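Local coordinates for alpha-L-rhamnosidase (Klebsiella oxytoca, PDB 4XHC), which hydrolyses terminal alpha-L-rhamnose residues from glycosides as a two-domain enzyme of glycoside hydrolase family 78, at residues D213-T226 with K490-F504. Residues are numbered along the deposited sequence; the frame is centred on the assembly and turned at random.
Sequences DPQLRAIDNVAVLT and KAYWGAMVDYGADTF
V222 and F504 cross at about a right angle, and the valine sets its CG1 methyl squarely on the phenyl ring: CG1 lies 3.5 Å from the ring centroid and only 8° off the normal, a CH-pi contact. With CG1 anti to the backbone N, that methyl is the one laid over the ring, and CG2 turns to V497. W493 CD1 covers the opposite face of F504, also over its centre, which sandwiches the ring, while the methyl of A223 and the carbonyl O of I219 lie at its edge. The amide of F504 itself is tied to the helix: F504 N donates to T226 OG1 at 3.0 Å with an N-H...O angle of 164°. That hydroxyl in turn donates to V222 O at 2.6 Å, opposite T226 N across the carbonyl plane. F504 also pairs through its backbone with H528 of the rhamnose pocket; the T226 side chain is about 11 Å from the sugar.

I219 is the knob where helical segments 214-226 and 490-498 cross at 68°, seated among K490, W493, G494 and V497. Its CD1 lies against glycine backbone, 3.8 Å from G494 N. At the far end, extended K490 crosses L216 at about a right angle and Q215 obliquely, its CD 3.6 Å from Q215 OE1. K490 NZ forms a salt bridge with D213 OD2 (2.8 Å) on that oxygen's syn lone pair; OD1 of D213, the N-cap, accepts from Q215 N and weakly from L216 N.

Within the six-hairpin glycosidase domain, helix 534-540 packs on I219 and W493 through P534, helix 466-478 touches W493, and strand 102-104 touches T503.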
loop_
_atom_site.group_PDB
_atom_site.type_symbol
_atom_site.label_atom_id
_atom_site.label_comp_id
_atom_site.label_asym_id
_atom_site.label_seq_id
_atom_site.Cartn_x
_atom_site.Cartn_y
_atom_site.Cartn_z
ATOM N N ASP A 213 -44.944 12.713 -12.884
ATOM C CA ASP A 213 -44.275 12.201 -14.066
ATOM C C ASP A 213 -43.212 11.176 -13.656
ATOM O O ASP A 213 -42.203 11.550 -13.052
ATOM C CB ASP A 213 -43.621 13.367 -14.804
ATOM C CG ASP A 213 -43.068 12.973 -16.157
ATOM O OD1 ASP A 213 -42.412 11.908 -16.279
ATOM O OD2 ASP A 213 -43.287 13.757 -17.100
ATOM N N PRO A 214 -43.412 9.886 -14.001
ATOM C CA PRO A 214 -42.481 8.853 -13.507
ATOM C C PRO A 214 -41.025 9.040 -13.958
ATOM O O PRO A 214 -40.110 8.662 -13.230
ATOM C CB PRO A 214 -43.066 7.542 -14.056
ATOM C CG PRO A 214 -43.907 7.948 -15.215
ATOM C CD PRO A 214 -44.429 9.325 -14.911
ATOM N N GLN A 215 -40.811 9.629 -15.131
ATOM C CA GLN A 215 -39.453 9.801 -15.639
ATOM C C GLN A 215 -38.706 10.935 -14.926
ATOM O O GLN A 215 -37.494 10.854 -14.731
ATOM C CB GLN A 215 -39.466 10.037 -17.146
ATOM C CG GLN A 215 -38.138 9.686 -17.796
ATOM C CD GLN A 215 -38.008 10.221 -19.210
ATOM O OE1 GLN A 215 -39.009 10.455 -19.908
ATOM N NE2 GLN A 215 -36.762 10.410 -19.646
ATOM N N LEU A 216 -39.422 11.995 -14.555
ATOM C CA LEU A 216 -38.837 13.059 -13.742
ATOM C C LEU A 216 -38.545 12.589 -12.313
ATOM O O LEU A 216 -37.579 13.041 -11.693
ATOM C CB LEU A 216 -39.753 14.279 -13.697
ATOM C CG LEU A 216 -39.973 15.045 -14.996
ATOM C CD1 LEU A 216 -40.962 16.181 -14.765
ATOM C CD2 LEU A 216 -38.664 15.584 -15.557
ATOM N N ARG A 217 -39.393 11.703 -11.787
ATOM C CA ARG A 217 -39.176 11.125 -10.460
ATOM C C ARG A 217 -37.859 10.354 -10.413
ATOM O O ARG A 217 -37.084 10.509 -9.471
ATOM C CB ARG A 217 -40.342 10.213 -10.059
ATOM C CG ARG A 217 -40.136 9.497 -8.727
ATOM C CD ARG A 217 -41.386 8.765 -8.232
ATOM N NE ARG A 217 -42.562 9.638 -8.230
ATOM C CZ ARG A 217 -42.765 10.648 -7.380
ATOM N NH1 ARG A 217 -41.883 10.936 -6.426
ATOM N NH2 ARG A 217 -43.863 11.384 -7.482
ATOM N N ALA A 218 -37.613 9.540 -11.438
ATOM C CA ALA A 218 -36.385 8.747 -11.541
ATOM C C ALA A 218 -35.134 9.628 -11.599
ATOM O O ALA A 218 -34.119 9.316 -10.981
ATOM C CB ALA A 218 -36.448 7.843 -12.764
ATOM N N ILE A 219 -35.227 10.727 -12.340
ATOM C CA ILE A 219 -34.147 11.711 -12.438
ATOM C C ILE A 219 -33.912 12.419 -11.104
ATOM O O ILE A 219 -32.771 12.614 -10.684
ATOM C CB ILE A 219 -34.448 12.748 -13.543
ATOM C CG1 ILE A 219 -34.324 12.086 -14.915
ATOM C CG2 ILE A 219 -33.508 13.939 -13.460
ATOM C CD1 ILE A 219 -34.905 12.898 -16.055
ATOM N N ASP A 220 -34.994 12.813 -10.447
ATOM C CA ASP A 220 -34.893 13.435 -9.132
ATOM C C ASP A 220 -34.211 12.511 -8.114
ATOM O O ASP A 220 -33.387 12.972 -7.325
ATOM C CB ASP A 220 -36.276 13.859 -8.632
ATOM C CG ASP A 220 -36.234 14.471 -7.236
ATOM O OD1 ASP A 220 -35.898 15.674 -7.106
ATOM O OD2 ASP A 220 -36.544 13.742 -6.265
ATOM N N ASN A 221 -34.537 11.219 -8.134
ATOM C CA ASN A 221 -33.906 10.267 -7.210
ATOM C C ASN A 221 -32.403 10.192 -7.400
ATOM O O ASN A 221 -31.647 10.211 -6.433
ATOM C CB ASN A 221 -34.509 8.871 -7.336
ATOM C CG ASN A 221 -35.894 8.784 -6.739
ATOM O OD1 ASN A 221 -36.204 9.444 -5.746
ATOM N ND2 ASN A 221 -36.740 7.964 -7.338
ATOM N N VAL A 222 -31.966 10.125 -8.647
ATOM C CA VAL A 222 -30.538 10.094 -8.935
ATOM C C VAL A 222 -29.857 11.407 -8.538
ATOM O O VAL A 222 -28.746 11.401 -8.008
ATOM C CB VAL A 222 -30.299 9.778 -10.415
ATOM C CG1 VAL A 222 -28.842 9.998 -10.798
ATOM C CG2 VAL A 222 -30.722 8.342 -10.701
ATOM N N ALA A 223 -30.532 12.526 -8.781
ATOM C CA ALA A 223 -30.019 13.846 -8.410
ATOM C C ALA A 223 -29.789 13.977 -6.912
ATOM O O ALA A 223 -28.737 14.413 -6.476
ATOM C CB ALA A 223 -30.978 14.926 -8.877
ATOM N N VAL A 224 -30.787 13.594 -6.130
ATOM C CA VAL A 224 -30.707 13.706 -4.679
ATOM C C VAL A 224 -29.549 12.885 -4.118
ATOM O O VAL A 224 -28.834 13.365 -3.240
ATOM C CB VAL A 224 -32.043 13.301 -4.002
ATOM C CG1 VAL A 224 -31.888 13.189 -2.489
ATOM C CG2 VAL A 224 -33.134 14.311 -4.339
ATOM N N LEU A 225 -29.360 11.660 -4.615
ATOM C CA LEU A 225 -28.244 10.811 -4.157
ATOM C C LEU A 225 -26.910 11.458 -4.498
ATOM O O LEU A 225 -25.965 11.388 -3.708
ATOM C CB LEU A 225 -28.308 9.410 -4.772
ATOM C CG LEU A 225 -27.164 8.442 -4.414
ATOM C CD1 LEU A 225 -27.010 8.287 -2.903
ATOM C CD2 LEU A 225 -27.363 7.083 -5.088
ATOM N N THR A 226 -26.849 12.086 -5.673
ATOM C CA THR A 226 -25.665 12.808 -6.114
ATOM C C THR A 226 -25.290 13.889 -5.119
ATOM O O THR A 226 -24.131 14.004 -4.722
ATOM C CB THR A 226 -25.873 13.466 -7.496
ATOM O OG1 THR A 226 -26.380 12.499 -8.423
ATOM C CG2 THR A 226 -24.565 14.019 -8.016
ATOM N N LYS A 490 -35.491 15.679 -19.593
ATOM C CA LYS A 490 -35.700 14.271 -19.902
ATOM C C LYS A 490 -34.727 13.710 -20.941
ATOM O O LYS A 490 -34.244 12.588 -20.798
ATOM C CB LYS A 490 -37.120 14.059 -20.410
ATOM C CG LYS A 490 -38.194 14.256 -19.360
ATOM C CD LYS A 490 -39.555 13.964 -19.960
ATOM C CE LYS A 490 -40.628 13.910 -18.901
ATOM N NZ LYS A 490 -41.960 13.909 -19.553
ATOM N N ALA A 491 -34.459 14.475 -21.995
ATOM C CA ALA A 491 -33.587 14.008 -23.074
ATOM C C ALA A 491 -32.142 13.860 -22.605
ATOM O O ALA A 491 -31.486 12.868 -22.913
ATOM C CB ALA A 491 -33.653 14.961 -24.252
ATOM N N TYR A 492 -31.656 14.843 -21.853
ATOM C CA TYR A 492 -30.261 14.873 -21.417
ATOM C C TYR A 492 -30.013 14.035 -20.152
ATOM O O TYR A 492 -29.323 13.025 -20.211
ATOM C CB TYR A 492 -29.827 16.322 -21.211
ATOM C CG TYR A 492 -28.364 16.525 -20.892
ATOM C CD1 TYR A 492 -27.389 16.335 -21.851
ATOM C CD2 TYR A 492 -27.966 16.952 -19.628
ATOM C CE1 TYR A 492 -26.053 16.540 -21.557
ATOM C CE2 TYR A 492 -26.632 17.162 -19.325
ATOM C CZ TYR A 492 -25.679 16.952 -20.290
ATOM O OH TYR A 492 -24.362 17.179 -19.963
ATOM N N TRP A 493 -30.576 14.439 -19.015
ATOM C CA TRP A 493 -30.390 13.687 -17.767
ATOM C C TRP A 493 -31.046 12.302 -17.805
ATOM O O TRP A 493 -30.537 11.363 -17.202
ATOM C CB TRP A 493 -30.917 14.470 -16.573
ATOM C CG TRP A 493 -30.016 15.586 -16.110
ATOM C CD1 TRP A 493 -29.051 15.506 -15.164
ATOM C CD2 TRP A 493 -30.031 16.944 -16.549
ATOM N NE1 TRP A 493 -28.449 16.720 -14.992
ATOM C CE2 TRP A 493 -29.041 17.626 -15.824
ATOM C CE3 TRP A 493 -30.795 17.656 -17.483
ATOM C CZ2 TRP A 493 -28.786 18.981 -16.000
ATOM C CZ3 TRP A 493 -30.537 19.005 -17.667
ATOM C CH2 TRP A 493 -29.536 19.651 -16.932
ATOM N N GLY A 494 -32.161 12.169 -18.517
ATOM C CA GLY A 494 -32.779 10.854 -18.724
ATOM C C GLY A 494 -31.888 9.866 -19.466
ATOM O O GLY A 494 -31.976 8.651 -19.256
ATOM N N ALA A 495 -31.030 10.393 -20.341
ATOM C CA ALA A 495 -30.047 9.573 -21.058
ATOM C C ALA A 495 -29.037 8.953 -20.100
ATOM O O ALA A 495 -28.708 7.776 -20.231
ATOM C CB ALA A 495 -29.330 10.391 -22.117
ATOM N N MET A 496 -28.558 9.741 -19.139
ATOM C CA MET A 496 -27.646 9.234 -18.115
ATOM C C MET A 496 -28.330 8.183 -17.257
ATOM O O MET A 496 -27.736 7.150 -16.944
ATOM C CB MET A 496 -27.101 10.373 -17.246
ATOM C CG MET A 496 -25.980 11.158 -17.920
ATOM S SD MET A 496 -25.213 12.412 -16.870
ATOM C CE MET A 496 -26.470 13.677 -16.891
ATOM N N VAL A 497 -29.591 8.420 -16.911
ATOM C CA VAL A 497 -30.351 7.430 -16.160
ATOM C C VAL A 497 -30.509 6.141 -16.963
ATOM O O VAL A 497 -30.223 5.061 -16.438
ATOM C CB VAL A 497 -31.737 7.951 -15.741
ATOM C CG1 VAL A 497 -32.590 6.821 -15.163
ATOM C CG2 VAL A 497 -31.580 9.082 -14.733
ATOM N N ASP A 498 -30.932 6.255 -18.224
ATOM C CA ASP A 498 -31.096 5.075 -19.096
ATOM C C ASP A 498 -29.793 4.277 -19.285
ATOM O O ASP A 498 -29.835 3.057 -19.415
ATOM C CB ASP A 498 -31.654 5.470 -20.468
ATOM C CG ASP A 498 -33.102 5.953 -20.408
ATOM O OD1 ASP A 498 -33.866 5.531 -19.507
ATOM O OD2 ASP A 498 -33.476 6.771 -21.277
ATOM N N TYR A 499 -28.652 4.967 -19.298
ATOM C CA TYR A 499 -27.341 4.314 -19.352
ATOM C C TYR A 499 -27.002 3.547 -18.064
ATOM O O TYR A 499 -26.066 2.759 -18.048
ATOM C CB TYR A 499 -26.217 5.337 -19.604
ATOM C CG TYR A 499 -25.975 5.780 -21.048
ATOM C CD1 TYR A 499 -25.744 4.861 -22.071
ATOM C CD2 TYR A 499 -25.912 7.138 -21.369
ATOM C CE1 TYR A 499 -25.503 5.282 -23.372
ATOM C CE2 TYR A 499 -25.675 7.564 -22.665
ATOM C CZ TYR A 499 -25.466 6.638 -23.657
ATOM O OH TYR A 499 -25.225 7.093 -24.926
ATOM N N GLY A 500 -27.728 3.811 -16.982
ATOM C CA GLY A 500 -27.572 3.074 -15.726
ATOM C C GLY A 500 -26.848 3.833 -14.621
ATOM O O GLY A 500 -26.331 3.217 -13.697
ATOM N N ALA A 501 -26.837 5.163 -14.687
ATOM C CA ALA A 501 -26.141 5.982 -13.696
ATOM C C ALA A 501 -26.850 5.960 -12.349
ATOM O O ALA A 501 -28.066 6.079 -12.291
ATOM C CB ALA A 501 -26.025 7.413 -14.186
ATOM N N ASP A 502 -26.081 5.793 -11.272
ATOM C CA ASP A 502 -26.600 5.917 -9.907
ATOM C C ASP A 502 -26.557 7.372 -9.444
ATOM O O ASP A 502 -27.370 7.793 -8.606
ATOM C CB ASP A 502 -25.772 5.078 -8.941
ATOM C CG ASP A 502 -25.838 3.597 -9.241
ATOM O OD1 ASP A 502 -26.939 3.015 -9.119
ATOM O OD2 ASP A 502 -24.777 3.014 -9.572
ATOM N N THR A 503 -25.583 8.109 -9.983
ATOM C CA THR A 503 -25.369 9.522 -9.698
ATOM C C THR A 503 -25.017 10.239 -10.995
ATOM O O THR A 503 -24.497 9.620 -11.917
ATOM C CB THR A 503 -24.220 9.713 -8.704
ATOM O OG1 THR A 503 -23.060 9.038 -9.180
ATOM C CG2 THR A 503 -24.591 9.142 -7.363
ATOM N N PHE A 504 -25.292 11.539 -11.072
ATOM C CA PHE A 504 -25.026 12.278 -12.304
ATOM C C PHE A 504 -23.551 12.671 -12.461
ATOM O O PHE A 504 -22.834 12.904 -11.482
ATOM C CB PHE A 504 -25.959 13.486 -12.448
ATOM C CG PHE A 504 -27.378 13.105 -12.744
ATOM C CD1 PHE A 504 -27.671 12.225 -13.776
ATOM C CD2 PHE A 504 -28.419 13.597 -11.983
ATOM C CE1 PHE A 504 -28.974 11.850 -14.046
ATOM C CE2 PHE A 504 -29.725 13.226 -12.249
ATOM C CZ PHE A 504 -30.002 12.350 -13.282
#